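Local structure of TfuA domain-containing protein (Methanosarcina acetivorans, 6XP8) at residues Thr7-Ser12 with Val114-Asp119; Gly49-Arg54 with Asp110-Ser115; Gly168-Gly173 with Gln186-Cys191. The protein takes part in the thioamidation of peptide backbones, probably acting alongside a YcaO enzyme. All coordinates share one frame; numbering follows the deposited sequence.

In the fold
Contacts 1 and 2 are neighbours, their centres 11 Å apart, and they end on the same length of chain, sharing Val114 and Ser115. Their first partners, 7-12 and 49-54, are the loops that follow strands 3-6 and 43-46, which lie side by side in the parallel sheet, so residues 110-119 run past the C-terminal ends of adjacent strands. Contact 3 lies 23 to 24 Å away between centres, with about 12 Å between nearest atoms, and joins helices 166-175 and 181-193. It comes later in the sequence, opening after both others have closed. The first two thus tie a long loop to the alpha/beta sheet, while the third belongs to a separate, helical part of the molecule.

Contact 1: residues Thr7-Ser12 with Val114-Asp119; sequences TGNSIS and VSTNPD
The amide of Asn9 has the methyl CG2 of Thr116 above its plane, with Asn9 CG 3.7 Å from that carbon. The two side chains cross at about a right angle, a methyl lying over the flat amide. No hydrogen bond joins the two segments. A second flat group, the amide of Asn117, serves its own chain: Asn117 OD1 accepts the backbone N of Asp119 at 2.9 Å, the donor tilted 25° from the carbonyl plane. This is an Asx turn, and the same oxygen also takes the N of Thr120. Asparagine suits the place because its short side chain can bend back onto the following backbone.

Thr116 presents its methyl because CG2 lies anti to the carbonyl carbon, beside the backbone N, while OG1 takes the position between N and C (chi1 59°). Asn9 and Thr116 are also where the backbones come nearest, with 7.2 Å between Asn9 CA and Thr116 CA. Val114 adds a looser touch, its CG2 4.5 Å from Asn9 CB. The whole interface is small, 94 Å², and lies near the surface.

Gly8, just before Asn9, has a phi of 134°, at which any CB would be jammed against the carbonyl O of Thr7, and this explains the glycine. The carboxylate of Asp48 steadies this loop by hydrogen bonds with Thr7 OG1, Asn9 N and Ser10 OG.

Residues 7-12 link strand 3-6 to helix 13-19, for which Ser12 is the N-cap, its OG bonded to Asp15 N. Ile11 turns instead to helices 13-19 and 198-215. Residues 114-119 belong to the long connection from helix 96-102 to helix 128-140, and here they pass by the C-terminal end of strand 3-6.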
# COMPACT_ATOMS: atom_id res chain seq x y z
N THR A 7 -9.62 3.26 2.73
CA THR A 7 -8.48 3.81 1.99
C THR A 7 -8.24 5.29 2.37
O THR A 7 -8.77 5.77 3.38
CB THR A 7 -8.57 3.53 0.46
OG1 THR A 7 -7.29 3.74 -0.16
CG2 THR A 7 -9.63 4.37 -0.25
N GLY A 8 -7.43 6.00 1.58
CA GLY A 8 -7.07 7.38 1.88
C GLY A 8 -5.59 7.64 1.71
O GLY A 8 -5.20 8.75 1.32
N ASN A 9 -4.78 6.63 2.01
CA ASN A 9 -3.32 6.71 1.92
C ASN A 9 -2.81 6.35 0.52
O ASN A 9 -2.19 7.17 -0.15
CB ASN A 9 -2.63 5.81 2.96
CG ASN A 9 -3.11 6.06 4.39
OD1 ASN A 9 -3.59 7.15 4.75
ND2 ASN A 9 -2.95 5.05 5.22
N SER A 10 -3.10 5.13 0.08
CA SER A 10 -2.59 4.61 -1.21
C SER A 10 -3.28 5.27 -2.40
O SER A 10 -2.69 5.42 -3.48
CB SER A 10 -2.78 3.09 -1.27
OG SER A 10 -2.05 2.47 -0.22
N ILE A 11 -4.53 5.66 -2.18
CA ILE A 11 -5.31 6.49 -3.09
C ILE A 11 -6.25 7.33 -2.23
O ILE A 11 -6.79 6.84 -1.23
CB ILE A 11 -6.06 5.66 -4.18
CG1 ILE A 11 -6.63 6.57 -5.27
CG2 ILE A 11 -7.12 4.75 -3.56
CD1 ILE A 11 -6.98 5.88 -6.58
N SER A 12 -6.42 8.60 -2.59
CA SER A 12 -7.33 9.48 -1.87
C SER A 12 -8.78 9.09 -2.12
O SER A 12 -9.10 8.44 -3.12
CB SER A 12 -7.08 10.94 -2.25
OG SER A 12 -7.47 11.18 -3.60
N VAL A 114 3.54 3.82 5.96
CA VAL A 114 3.76 5.24 5.63
C VAL A 114 3.29 6.16 6.75
O VAL A 114 2.26 5.89 7.39
CB VAL A 114 3.09 5.70 4.30
CG1 VAL A 114 3.87 5.21 3.10
CG2 VAL A 114 1.63 5.26 4.20
N SER A 115 4.03 7.23 6.98
CA SER A 115 3.54 8.31 7.83
C SER A 115 2.52 9.11 7.02
O SER A 115 2.64 9.26 5.80
CB SER A 115 4.68 9.19 8.34
OG SER A 115 5.22 9.97 7.30
N THR A 116 1.48 9.60 7.70
CA THR A 116 0.38 10.28 7.02
C THR A 116 -0.04 11.53 7.78
O THR A 116 0.22 11.66 8.98
CB THR A 116 -0.86 9.37 6.86
OG1 THR A 116 -1.32 8.94 8.15
CG2 THR A 116 -0.57 8.15 5.98
N ASN A 117 -0.67 12.45 7.05
CA ASN A 117 -1.44 13.53 7.63
C ASN A 117 -2.69 12.90 8.26
O ASN A 117 -3.50 12.30 7.54
CB ASN A 117 -1.82 14.56 6.56
CG ASN A 117 -2.59 15.75 7.11
OD1 ASN A 117 -3.72 15.61 7.58
ND2 ASN A 117 -1.99 16.93 7.03
N PRO A 118 -2.85 13.01 9.59
CA PRO A 118 -3.97 12.34 10.28
C PRO A 118 -5.36 12.88 9.93
O PRO A 118 -6.36 12.18 10.12
CB PRO A 118 -3.66 12.55 11.77
CG PRO A 118 -2.81 13.77 11.80
CD PRO A 118 -1.97 13.71 10.55
N ASP A 119 -5.42 14.12 9.43
CA ASP A 119 -6.68 14.76 9.06
C ASP A 119 -7.13 14.42 7.64
O ASP A 119 -8.30 14.10 7.41
CB ASP A 119 -6.60 16.29 9.25
CG ASP A 119 -6.22 16.69 10.67
OD1 ASP A 119 -6.87 16.22 11.63
OD2 ASP A 119 -5.28 17.50 10.82

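Contact 2: residues Gly49-Arg54 with Asp110-Ser115; sequences GIFFDR and DEVAVS
Phe51 reaches across to Val112 and Ala113 with the far end of its ring. Its CG lies anti to the carbonyl carbon, beside the backbone N (chi1 -67°), a choice that carries the ring out from residues 49-54 to the other loop. There Phe51 CZ meets Val112 CG2 at 3.5 Å, the two side chains crossing at about a right angle. Val112 offers this methyl from between its own backbone N and carbonyl carbon, whereas its CG1 stands anti to that carbon. Further along the ring, Phe51 CE2 is 3.8 Å from Ala113 CA, and CD2 comes to 4.1 Å from Ala113 CB. The small alanine allows the ring to lie against the backbone itself. Over one face, centrally placed, is the carbonyl O of Gly49, 3.7 Å above the plane of the Phe51 ring.

Beyond the pair, Val112 also packs on Val97 and Tyr101 of helix 96-102 and on Val129 of helix 128-140, where a branched apolar residue fits well. The arrangement is apolar packing by loop 49-54 beyond the C-terminal end of strand 43-46, the middle strand of a five-stranded parallel sheet whose order, 2-1-3-4-5, is that of flavodoxin-like alpha/beta folds.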
# COMPACT_ATOMS: atom_id res chain seq x y z
N GLY A 49 -4.82 0.52 6.27
CA GLY A 49 -5.16 0.28 7.66
C GLY A 49 -4.01 0.64 8.57
O GLY A 49 -2.83 0.64 8.15
N ILE A 50 -4.34 0.94 9.83
CA ILE A 50 -3.33 1.23 10.85
C ILE A 50 -2.56 -0.06 11.16
O ILE A 50 -3.17 -1.13 11.29
CB ILE A 50 -3.97 1.89 12.10
CG1 ILE A 50 -4.21 3.38 11.87
CG2 ILE A 50 -3.08 1.77 13.33
CD1 ILE A 50 -5.42 3.72 11.02
N PHE A 51 -1.24 0.05 11.27
CA PHE A 51 -0.37 -1.12 11.49
C PHE A 51 -0.05 -1.43 12.96
O PHE A 51 0.31 -2.56 13.28
CB PHE A 51 0.92 -1.02 10.67
CG PHE A 51 0.70 -1.11 9.18
CD1 PHE A 51 0.25 -2.30 8.61
CD2 PHE A 51 0.92 -0.00 8.36
CE1 PHE A 51 0.02 -2.39 7.23
CE2 PHE A 51 0.70 -0.08 6.98
CZ PHE A 51 0.25 -1.27 6.43
N PHE A 52 -0.19 -0.43 13.82
CA PHE A 52 0.08 -0.59 15.26
C PHE A 52 -0.81 -1.67 15.87
O PHE A 52 -2.02 -1.69 15.61
CB PHE A 52 -0.06 0.74 16.00
CG PHE A 52 0.76 1.86 15.41
CD1 PHE A 52 2.15 1.71 15.23
CD2 PHE A 52 0.17 3.06 15.04
CE1 PHE A 52 2.91 2.73 14.68
CE2 PHE A 52 0.92 4.09 14.49
CZ PHE A 52 2.29 3.93 14.32
N ASP A 53 -0.19 -2.56 16.64
CA ASP A 53 -0.84 -3.73 17.25
C ASP A 53 -2.19 -3.48 17.91
O ASP A 53 -3.14 -4.23 17.66
CB ASP A 53 0.09 -4.36 18.30
CG ASP A 53 0.67 -5.68 17.84
OD1 ASP A 53 1.60 -5.66 17.01
OD2 ASP A 53 0.19 -6.72 18.34
N ARG A 54 -2.27 -2.43 18.73
CA ARG A 54 -3.49 -2.13 19.50
C ARG A 54 -4.68 -1.84 18.59
O ARG A 54 -5.83 -2.17 18.93
CB ARG A 54 -3.25 -0.96 20.47
CG ARG A 54 -4.43 -0.60 21.38
CD ARG A 54 -4.68 -1.68 22.43
NE ARG A 54 -5.93 -1.51 23.17
CZ ARG A 54 -7.12 -1.96 22.78
NH1 ARG A 54 -7.27 -2.61 21.63
NH2 ARG A 54 -8.19 -1.76 23.55
N ASP A 110 6.64 -3.41 7.41
CA ASP A 110 7.62 -2.37 7.09
C ASP A 110 7.69 -2.05 5.59
O ASP A 110 8.07 -0.94 5.20
CB ASP A 110 9.02 -2.72 7.62
CG ASP A 110 10.00 -1.56 7.47
OD1 ASP A 110 9.75 -0.49 8.06
OD2 ASP A 110 11.00 -1.73 6.74
N GLU A 111 7.31 -3.02 4.76
CA GLU A 111 7.31 -2.86 3.30
C GLU A 111 6.31 -1.82 2.81
O GLU A 111 6.52 -1.19 1.76
CB GLU A 111 7.07 -4.20 2.60
CG GLU A 111 8.22 -5.19 2.75
CD GLU A 111 9.49 -4.78 2.01
OE1 GLU A 111 9.40 -4.09 0.96
OE2 GLU A 111 10.59 -5.16 2.48
N VAL A 112 5.23 -1.64 3.57
CA VAL A 112 4.11 -0.78 3.15
C VAL A 112 3.80 0.41 4.07
O VAL A 112 3.07 1.32 3.67
CB VAL A 112 2.82 -1.59 2.88
CG1 VAL A 112 2.93 -2.37 1.58
CG2 VAL A 112 2.51 -2.54 4.04
N ALA A 113 4.34 0.40 5.30
CA ALA A 113 4.07 1.46 6.28
C ALA A 113 4.44 2.86 5.75
O ALA A 113 5.50 3.03 5.14
CB ALA A 113 4.80 1.19 7.58
N VAL A 114 3.54 3.82 5.96
CA VAL A 114 3.76 5.24 5.63
C VAL A 114 3.29 6.16 6.75
O VAL A 114 2.26 5.89 7.39
CB VAL A 114 3.09 5.70 4.30
CG1 VAL A 114 3.87 5.21 3.10
CG2 VAL A 114 1.63 5.26 4.20
N SER A 115 4.03 7.23 6.98
CA SER A 115 3.54 8.31 7.83
C SER A 115 2.52 9.11 7.02
O SER A 115 2.64 9.26 5.80
CB SER A 115 4.68 9.19 8.34
OG SER A 115 5.22 9.97 7.30

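Contact 3: residues Gly168-Gly173 with Gln186-Cys191; sequences GLTKEG and QLLDFC
Thr170 is wedged between Leu187 and Leu188, and it alone carries the contact for residues 168-173. From its CA, CB points toward the other helix and there divides into two unlike branches. The methyl CG2, anti to the carbonyl carbon, goes to Leu187: Thr170 CG2 lies 3.9 Å from Leu187 CD2 and 4.1 Å from Leu187 CG. The hydroxyl, set between the backbone N and the carbonyl carbon (chi1 55°), faces Leu188, with Thr170 OG1 3.9 Å from Leu188 CD2 and 4.0 Å from Leu188 CB. Its polar needs are met within its own helix, since OG1 hydrogen-bonds to the carbonyls of Tyr166 and Leu167.

Both leucines hold CG anti to the backbone N, which carries their branches out from helix 181-193. Leucine suits these places, for its forked end can touch several neighbours: Leu187 also packs on Ala138 and Leu152 of helices 128-140 and 146-157, and Leu188 on Tyr166 and Leu167. A short threonine lets the backbones come close, with 6.6 Å between Thr170 CA and Leu188 CA.

Replacing Thr170 by a glycine would probably open a gap beside Leu187 and Leu188 and leave the carbonyls of Tyr166 and Leu167 without their hydroxyl partner.

Helices 166-175 and 181-193, consecutive in the chain, thus form a helical hairpin. No hydrogen bond crosses between these segments: the join rests on van der Waals contact, while the one polar atom in it, the threonine hydroxyl, is satisfied locally by its own helix backbone.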
# COMPACT_ATOMS: atom_id res chain seq x y z
N GLY A 168 15.15 12.64 0.97
CA GLY A 168 15.93 12.16 2.13
C GLY A 168 16.91 11.06 1.75
O GLY A 168 18.06 11.06 2.22
N LEU A 169 16.47 10.16 0.88
CA LEU A 169 17.28 9.03 0.41
C LEU A 169 18.47 9.48 -0.43
O LEU A 169 19.59 9.02 -0.21
CB LEU A 169 16.41 8.02 -0.36
CG LEU A 169 16.98 6.65 -0.72
CD1 LEU A 169 17.34 5.85 0.53
CD2 LEU A 169 16.00 5.88 -1.59
N THR A 170 18.22 10.38 -1.39
CA THR A 170 19.29 10.91 -2.26
C THR A 170 20.25 11.82 -1.49
O THR A 170 21.45 11.82 -1.78
CB THR A 170 18.75 11.63 -3.51
OG1 THR A 170 17.84 12.67 -3.13
CG2 THR A 170 18.06 10.65 -4.46
N LYS A 171 19.73 12.57 -0.52
CA LYS A 171 20.52 13.47 0.32
C LYS A 171 21.47 12.67 1.22
O LYS A 171 22.68 12.93 1.23
CB LYS A 171 19.61 14.38 1.15
CG LYS A 171 20.30 15.47 1.95
CD LYS A 171 19.26 16.44 2.49
CE LYS A 171 19.80 17.25 3.65
NZ LYS A 171 18.76 18.16 4.21
N GLU A 172 20.92 11.70 1.96
CA GLU A 172 21.69 10.83 2.86
C GLU A 172 22.63 9.91 2.07
O GLU A 172 23.75 9.65 2.50
CB GLU A 172 20.76 10.02 3.76
CG GLU A 172 21.47 9.28 4.90
CD GLU A 172 20.54 8.61 5.90
OE1 GLU A 172 19.31 8.53 5.65
OE2 GLU A 172 21.04 8.15 6.94
N GLY A 173 22.15 9.42 0.92
CA GLY A 173 22.96 8.64 -0.02
C GLY A 173 24.22 9.37 -0.44
O GLY A 173 25.31 8.80 -0.41
N GLN A 186 19.80 14.08 -10.54
CA GLN A 186 19.12 13.48 -11.70
C GLN A 186 18.18 12.36 -11.26
O GLN A 186 17.07 12.24 -11.77
CB GLN A 186 20.13 12.98 -12.74
CG GLN A 186 21.01 14.07 -13.35
CD GLN A 186 20.23 15.12 -14.12
OE1 GLN A 186 19.43 14.80 -15.00
NE2 GLN A 186 20.47 16.39 -13.79
N LEU A 187 18.63 11.56 -10.29
CA LEU A 187 17.81 10.49 -9.71
C LEU A 187 16.57 11.04 -8.99
O LEU A 187 15.47 10.50 -9.16
CB LEU A 187 18.65 9.61 -8.78
CG LEU A 187 17.93 8.50 -7.99
CD1 LEU A 187 17.31 7.46 -8.90
CD2 LEU A 187 18.91 7.87 -7.03
N LEU A 188 16.76 12.09 -8.20
CA LEU A 188 15.66 12.75 -7.48
C LEU A 188 14.56 13.28 -8.42
O LEU A 188 13.37 13.10 -8.14
CB LEU A 188 16.17 13.85 -6.55
CG LEU A 188 15.16 14.63 -5.70
CD1 LEU A 188 14.26 13.72 -4.87
CD2 LEU A 188 15.89 15.62 -4.81
N ASP A 189 14.97 13.92 -9.51
CA ASP A 189 14.04 14.39 -10.55
C ASP A 189 13.21 13.24 -11.12
O ASP A 189 11.99 13.37 -11.27
CB ASP A 189 14.79 15.12 -11.67
CG ASP A 189 15.28 16.50 -11.26
OD1 ASP A 189 14.68 17.13 -10.35
OD2 ASP A 189 16.27 16.97 -11.85
N PHE A 190 13.88 12.12 -11.40
CA PHE A 190 13.21 10.91 -11.88
C PHE A 190 12.20 10.37 -10.87
O PHE A 190 11.08 10.02 -11.25
CB PHE A 190 14.21 9.80 -12.25
CG PHE A 190 13.57 8.51 -12.68
CD1 PHE A 190 13.13 8.35 -14.00
CD2 PHE A 190 13.39 7.46 -11.78
CE1 PHE A 190 12.52 7.16 -14.41
CE2 PHE A 190 12.78 6.27 -12.18
CZ PHE A 190 12.36 6.12 -13.50
N CYS A 191 12.60 10.30 -9.60
CA CYS A 191 11.74 9.79 -8.54
C CYS A 191 10.51 10.66 -8.30
O CYS A 191 9.44 10.14 -7.98
CB CYS A 191 12.54 9.64 -7.24
SG CYS A 191 13.76 8.31 -7.23